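Side-chain contacts in fatty acyl CoA synthetase FADD13 (FATTY-ACYL-CoA SYNTHETASE) (Mycobacterium tuberculosis, PDB 3R44), which is an AMP-binding-fold protein of the ANL superfamily, with a large N-terminal domain and a smaller C-terminal domain: residues R101-A104 against P105-S108; V275-F278 against A279-D282; K504-L507 against R508-S512. One frame throughout, in Å; residues are numbered along the deposited sequence.

All three contacts are local, each within its own run of eight or nine residues, and all lie at the surface, so none is a core contact. Contact 1 is the start of helix 104-114, contact 2 spans the short helix 276-280 and its exit, and contact 3 runs along helix 504-511. They hold different elements and do not touch: the centres of contacts 1 and 3 are about 23 Å apart, and contact 2 lies farther from both. Contact 1 relies on the first helical bonds, accepted by the carbonyl of the N-cap residue; contact 2 on one good and several weak backbone bonds, helped by two waters; contact 3 on regular helical bonds with side chains packed along them.

Contact 1 (R101-A104 against P105-S108); sequences RLAA and PEVS
The carbonyl of Ala-103 turns into the first turn of the helix, where its O accepts the N-H of Val-107 at 3.1 Å, nearly straight with an N-H...O angle of 165°. The same oxygen takes a second, weak bond from Glu-106 N, bent to 125°. One residue on, Ala-104 O receives Ser-108 N at 2.9 Å. Ala-103 is the N-cap of helix 104-114, which follows the loop after strand 94-97; Pro-105, lacking an N-H, fits the first turn, where a residue has no helical carbonyl before it to bond. Glu-106 bends at chi2 (85°), and this bend turns the carboxylate back beside Ala-103, with Glu-106 OE1 3.2 Å from Ala-103 CB but without a capping bond. Beside it, Leu-102 and Val-107 meet as apolar groups, Leu-102 CB lying 3.9 Å from Val-107 CG2, the methyl that also sits near Ala-103 O. Ala-103 CB packs on Pro-105 CD at 3.8 Å. Val-107 is buried against Val-128 and Ile-132 of helix 126-134, while the hydroxyl of Ser-108 is hydrogen-bonded to Gln-135.

Contact 2 (V275-F278 against A279-D282); sequences VPEF and AELD
Leu-281 N gives a nearly straight backbone bond to Glu-277 O, at 2.9 Å with an N-H...O angle of 170°. Leu-281 is the first residue to leave helical phi/psi, yet its N-H still makes this i to i+4 bond of the last turn. By contrast, Glu-280 N is shared weakly between Pro-276 O and Glu-277 O, and Ala-279 N reaches Pro-276 O only weakly; in none of these three does the N-H...O angle exceed 130°.

Water makes up part of the difference. One molecule donates to Val-275 O at 2.7 Å and accepts from Ala-279 N, bridging a pair too far apart (4.3 Å) to bond directly. A second donates both to Pro-276 O and to Glu-280 OE2, the latter at 2.9 Å, and so ties this carboxylate to the first turn.

Among side chains, Glu-277 runs beside both Glu-280 and Leu-281, pointing the same way as each. Its CG lies 3.9 Å from Leu-281 CD1, a contact between aliphatic parts. The two carboxylates are turned 81° apart, with Glu-277 OE2 3.9 Å from Glu-280 OE1. Phe-278, its CG anti to the backbone N, is directed elsewhere: its ring meets Tyr-304 edge-to-face and Lys-307 in a cation-pi contact, and Trp-251 of helix 247-256 also touches it.

Two like charges this near would tend to raise each other's affinity for a proton, while the water that donates to Glu-280 OE2 would probably offset part of that cost.

Contact 3 (K504-L507 against R508-S512); sequences KTVL and REQYS
The Arg-508 side chain leaves the backbone with CG anti to the carbonyl carbon (chi1 -66°) and stays extended as far as NE, which carries its guanidinium back along the preceding turn. There Lys-504 C lies over one face, 3.6 Å from Arg-508 NH1, while Thr-505 CG2 comes in at the edge, in the plane, 4.0 Å from the same NH1. The outer end of the arginine is fixed by a salt bridge from NH2 to Asp-414; Lys-504, leading away, pairs through NZ with Glu-429.

Leu-507 and Tyr-511 point the same way, side by side, and the leucine methyl CD2 meets the ring edge in plane, 3.7 Å from CE2. Gln-510 crosses Leu-507 at a slant, its OE1 3.5 Å from that same CD2.

Beneath them the bonding is regular: Gln-510 N to Val-506 O at 2.7 Å and Tyr-511 N to Leu-507 O at 3.0 Å, the latter with an N-H...O angle of 168°. Leu-507 is buried against Ala-442 and Ile-444 of strand 438-448 and Ile-458 of strand 454-461. The pattern is that of an amphipathic alpha-helix, i to i+4 bonded, laid by its apolar side on strands of the C-terminal domain.

Contact 1 (R101-A104 against P105-S108)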
# COMPACT_ATOMS: atom_id res chain seq x y z
N ARG A 101 6.00 -12.77 0.86
CA ARG A 101 6.72 -12.87 2.15
C ARG A 101 5.91 -13.59 3.21
O ARG A 101 6.42 -13.88 4.28
CB ARG A 101 7.11 -11.48 2.69
CG ARG A 101 8.02 -10.65 1.77
N LEU A 102 4.63 -13.86 2.93
CA LEU A 102 3.78 -14.51 3.92
C LEU A 102 4.12 -15.97 4.02
O LEU A 102 4.55 -16.59 3.05
CB LEU A 102 2.32 -14.37 3.55
CG LEU A 102 1.71 -12.98 3.66
CD1 LEU A 102 0.30 -12.96 3.02
CD2 LEU A 102 1.66 -12.41 5.06
N ALA A 103 3.93 -16.51 5.23
CA ALA A 103 4.15 -17.91 5.52
C ALA A 103 3.01 -18.74 4.98
O ALA A 103 1.92 -18.23 4.70
CB ALA A 103 4.29 -18.12 7.03
N ALA A 104 3.26 -20.03 4.87
CA ALA A 104 2.28 -20.97 4.30
C ALA A 104 0.83 -20.97 4.91
O ALA A 104 -0.15 -21.04 4.17
CB ALA A 104 2.88 -22.37 4.27
N PRO A 105 0.69 -20.86 6.24
CA PRO A 105 -0.67 -20.81 6.83
C PRO A 105 -1.46 -19.54 6.45
O PRO A 105 -2.67 -19.58 6.29
CB PRO A 105 -0.36 -20.85 8.35
CG PRO A 105 0.98 -21.51 8.42
CD PRO A 105 1.72 -20.92 7.29
N GLU A 106 -0.76 -18.42 6.31
CA GLU A 106 -1.40 -17.17 5.94
C GLU A 106 -1.83 -17.22 4.46
O GLU A 106 -2.94 -16.76 4.09
CB GLU A 106 -0.43 -16.01 6.23
CG GLU A 106 -0.32 -15.69 7.74
CD GLU A 106 0.70 -16.55 8.55
OE1 GLU A 106 1.35 -17.49 8.01
OE2 GLU A 106 0.85 -16.28 9.77
N VAL A 107 -0.96 -17.79 3.62
CA VAL A 107 -1.30 -17.98 2.20
C VAL A 107 -2.47 -18.94 2.05
O VAL A 107 -3.40 -18.63 1.29
CB VAL A 107 -0.10 -18.37 1.33
CG1 VAL A 107 -0.54 -18.66 -0.09
CG2 VAL A 107 1.01 -17.26 1.36
N SER A 108 -2.48 -20.01 2.85
CA SER A 108 -3.57 -20.99 2.84
C SER A 108 -4.89 -20.34 3.26
O SER A 108 -5.93 -20.52 2.65
CB SER A 108 -3.26 -22.24 3.72
OG SER A 108 -4.09 -23.29 3.28

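Contact 2 (V275-F278 against A279-D282)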
# COMPACT_ATOMS: atom_id res chain seq x y z
N VAL A 275 24.70 5.60 -1.48
CA VAL A 275 25.55 4.88 -2.46
C VAL A 275 26.40 5.87 -3.29
O VAL A 275 25.98 7.03 -3.46
CB VAL A 275 24.71 3.98 -3.32
CG1 VAL A 275 24.08 2.93 -2.39
CG2 VAL A 275 23.63 4.73 -4.07
N PRO A 276 27.58 5.42 -3.77
CA PRO A 276 28.54 6.26 -4.51
C PRO A 276 27.86 6.92 -5.71
O PRO A 276 28.19 8.06 -6.07
CB PRO A 276 29.57 5.24 -5.01
CG PRO A 276 29.64 4.25 -3.91
CD PRO A 276 28.19 4.12 -3.43
N GLU A 277 26.89 6.21 -6.30
CA GLU A 277 26.20 6.76 -7.46
C GLU A 277 25.42 8.06 -7.22
O GLU A 277 25.16 8.78 -8.18
CB GLU A 277 25.32 5.72 -8.15
CG GLU A 277 26.13 4.58 -8.78
CD GLU A 277 26.67 3.54 -7.75
OE1 GLU A 277 26.26 3.49 -6.51
OE2 GLU A 277 27.57 2.77 -8.18
N PHE A 278 24.99 8.32 -5.99
CA PHE A 278 24.22 9.54 -5.69
C PHE A 278 25.02 10.81 -5.97
O PHE A 278 24.50 11.75 -6.57
CB PHE A 278 23.82 9.54 -4.23
CG PHE A 278 22.96 10.71 -3.83
CD1 PHE A 278 21.66 10.76 -4.17
CD2 PHE A 278 23.49 11.76 -3.10
CE1 PHE A 278 20.86 11.84 -3.77
CE2 PHE A 278 22.72 12.84 -2.74
CZ PHE A 278 21.43 12.90 -3.07
N ALA A 279 26.27 10.79 -5.53
CA ALA A 279 27.20 11.89 -5.71
C ALA A 279 27.66 11.89 -7.14
O ALA A 279 27.99 12.95 -7.66
CB ALA A 279 28.42 11.72 -4.76
N GLU A 280 27.72 10.72 -7.78
CA GLU A 280 28.47 10.59 -9.01
C GLU A 280 27.73 10.61 -10.35
O GLU A 280 28.24 11.14 -11.32
CB GLU A 280 29.54 9.49 -8.88
CG GLU A 280 29.36 8.15 -9.49
CD GLU A 280 30.21 7.07 -8.73
OE1 GLU A 280 29.88 5.87 -8.85
OE2 GLU A 280 31.18 7.41 -8.00
N LEU A 281 26.51 10.09 -10.40
CA LEU A 281 25.75 10.07 -11.65
C LEU A 281 24.80 11.27 -11.70
O LEU A 281 24.30 11.69 -10.65
CB LEU A 281 24.96 8.76 -11.77
CG LEU A 281 25.74 7.45 -11.97
CD1 LEU A 281 24.77 6.26 -12.03
CD2 LEU A 281 26.64 7.45 -13.20
N ASP A 282 24.56 11.82 -12.90
CA ASP A 282 23.60 12.91 -13.09
C ASP A 282 22.35 12.33 -13.76
O ASP A 282 22.45 11.64 -14.77
CB ASP A 282 24.16 14.01 -13.98
O HOH W 1 27.21 9.34 -2.96
O HOH W 2 30.71 9.21 -5.79

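Contact 3 (K504-L507 against R508-S512)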
# COMPACT_ATOMS: atom_id res chain seq x y z
N LYS A 504 7.29 0.87 16.61
CA LYS A 504 6.42 0.24 17.63
C LYS A 504 6.47 -1.29 17.67
O LYS A 504 6.31 -1.90 18.75
CB LYS A 504 5.00 0.78 17.55
CG LYS A 504 4.99 2.23 17.91
CD LYS A 504 3.64 2.81 18.07
CE LYS A 504 3.80 4.22 18.69
NZ LYS A 504 2.59 4.68 19.22
N THR A 505 6.75 -1.95 16.54
CA THR A 505 6.88 -3.40 16.53
C THR A 505 8.11 -3.82 17.36
O THR A 505 8.08 -4.79 18.10
CB THR A 505 7.09 -3.94 15.11
OG1 THR A 505 8.17 -3.21 14.52
CG2 THR A 505 5.87 -3.71 14.27
N VAL A 506 9.18 -3.06 17.24
CA VAL A 506 10.40 -3.28 18.08
C VAL A 506 10.10 -3.00 19.57
O VAL A 506 10.44 -3.83 20.45
CB VAL A 506 11.62 -2.51 17.56
CG1 VAL A 506 12.83 -2.72 18.50
CG2 VAL A 506 11.97 -2.99 16.08
N LEU A 507 9.41 -1.89 19.86
CA LEU A 507 9.01 -1.64 21.22
C LEU A 507 8.26 -2.80 21.81
O LEU A 507 8.56 -3.18 22.93
CB LEU A 507 8.14 -0.42 21.33
CG LEU A 507 8.91 0.90 21.37
CD1 LEU A 507 7.85 2.06 21.21
CD2 LEU A 507 9.73 1.10 22.68
N ARG A 508 7.27 -3.35 21.09
CA ARG A 508 6.47 -4.46 21.61
C ARG A 508 7.34 -5.69 21.88
O ARG A 508 7.12 -6.38 22.88
CB ARG A 508 5.32 -4.88 20.64
CG ARG A 508 4.25 -3.82 20.46
CD ARG A 508 3.16 -4.24 19.43
NE ARG A 508 2.40 -3.04 19.16
CZ ARG A 508 2.44 -2.31 18.04
NH1 ARG A 508 3.18 -2.69 16.99
NH2 ARG A 508 1.71 -1.20 18.00
N GLU A 509 8.35 -5.92 21.03
CA GLU A 509 9.31 -6.98 21.23
C GLU A 509 10.16 -6.74 22.46
O GLU A 509 10.44 -7.65 23.24
CB GLU A 509 10.29 -7.03 20.05
CG GLU A 509 9.84 -7.78 18.80
CD GLU A 509 10.82 -7.55 17.61
OE1 GLU A 509 12.05 -7.43 17.84
OE2 GLU A 509 10.34 -7.46 16.45
N GLN A 510 10.64 -5.52 22.60
CA GLN A 510 11.50 -5.17 23.72
C GLN A 510 10.81 -5.44 25.03
O GLN A 510 11.37 -6.11 25.92
CB GLN A 510 11.88 -3.70 23.63
CG GLN A 510 12.98 -3.38 22.61
CD GLN A 510 13.26 -1.91 22.54
OE1 GLN A 510 12.48 -1.10 23.02
NE2 GLN A 510 14.39 -1.56 21.97
N TYR A 511 9.59 -4.93 25.18
CA TYR A 511 8.88 -5.03 26.41
C TYR A 511 8.01 -6.29 26.61
O TYR A 511 7.37 -6.42 27.65
CB TYR A 511 8.15 -3.72 26.74
CG TYR A 511 9.17 -2.63 26.83
CD1 TYR A 511 9.99 -2.52 27.97
CD2 TYR A 511 9.38 -1.75 25.77
CE1 TYR A 511 10.99 -1.56 28.04
CE2 TYR A 511 10.38 -0.78 25.83
CZ TYR A 511 11.17 -0.67 27.00
OH TYR A 511 12.17 0.29 27.06
N SER A 512 8.09 -7.26 25.70
CA SER A 512 7.41 -8.52 25.93
C SER A 512 7.97 -9.19 27.19
O SER A 512 7.26 -9.95 27.83
CB SER A 512 7.53 -9.50 24.75
OG SER A 512 8.87 -9.94 24.66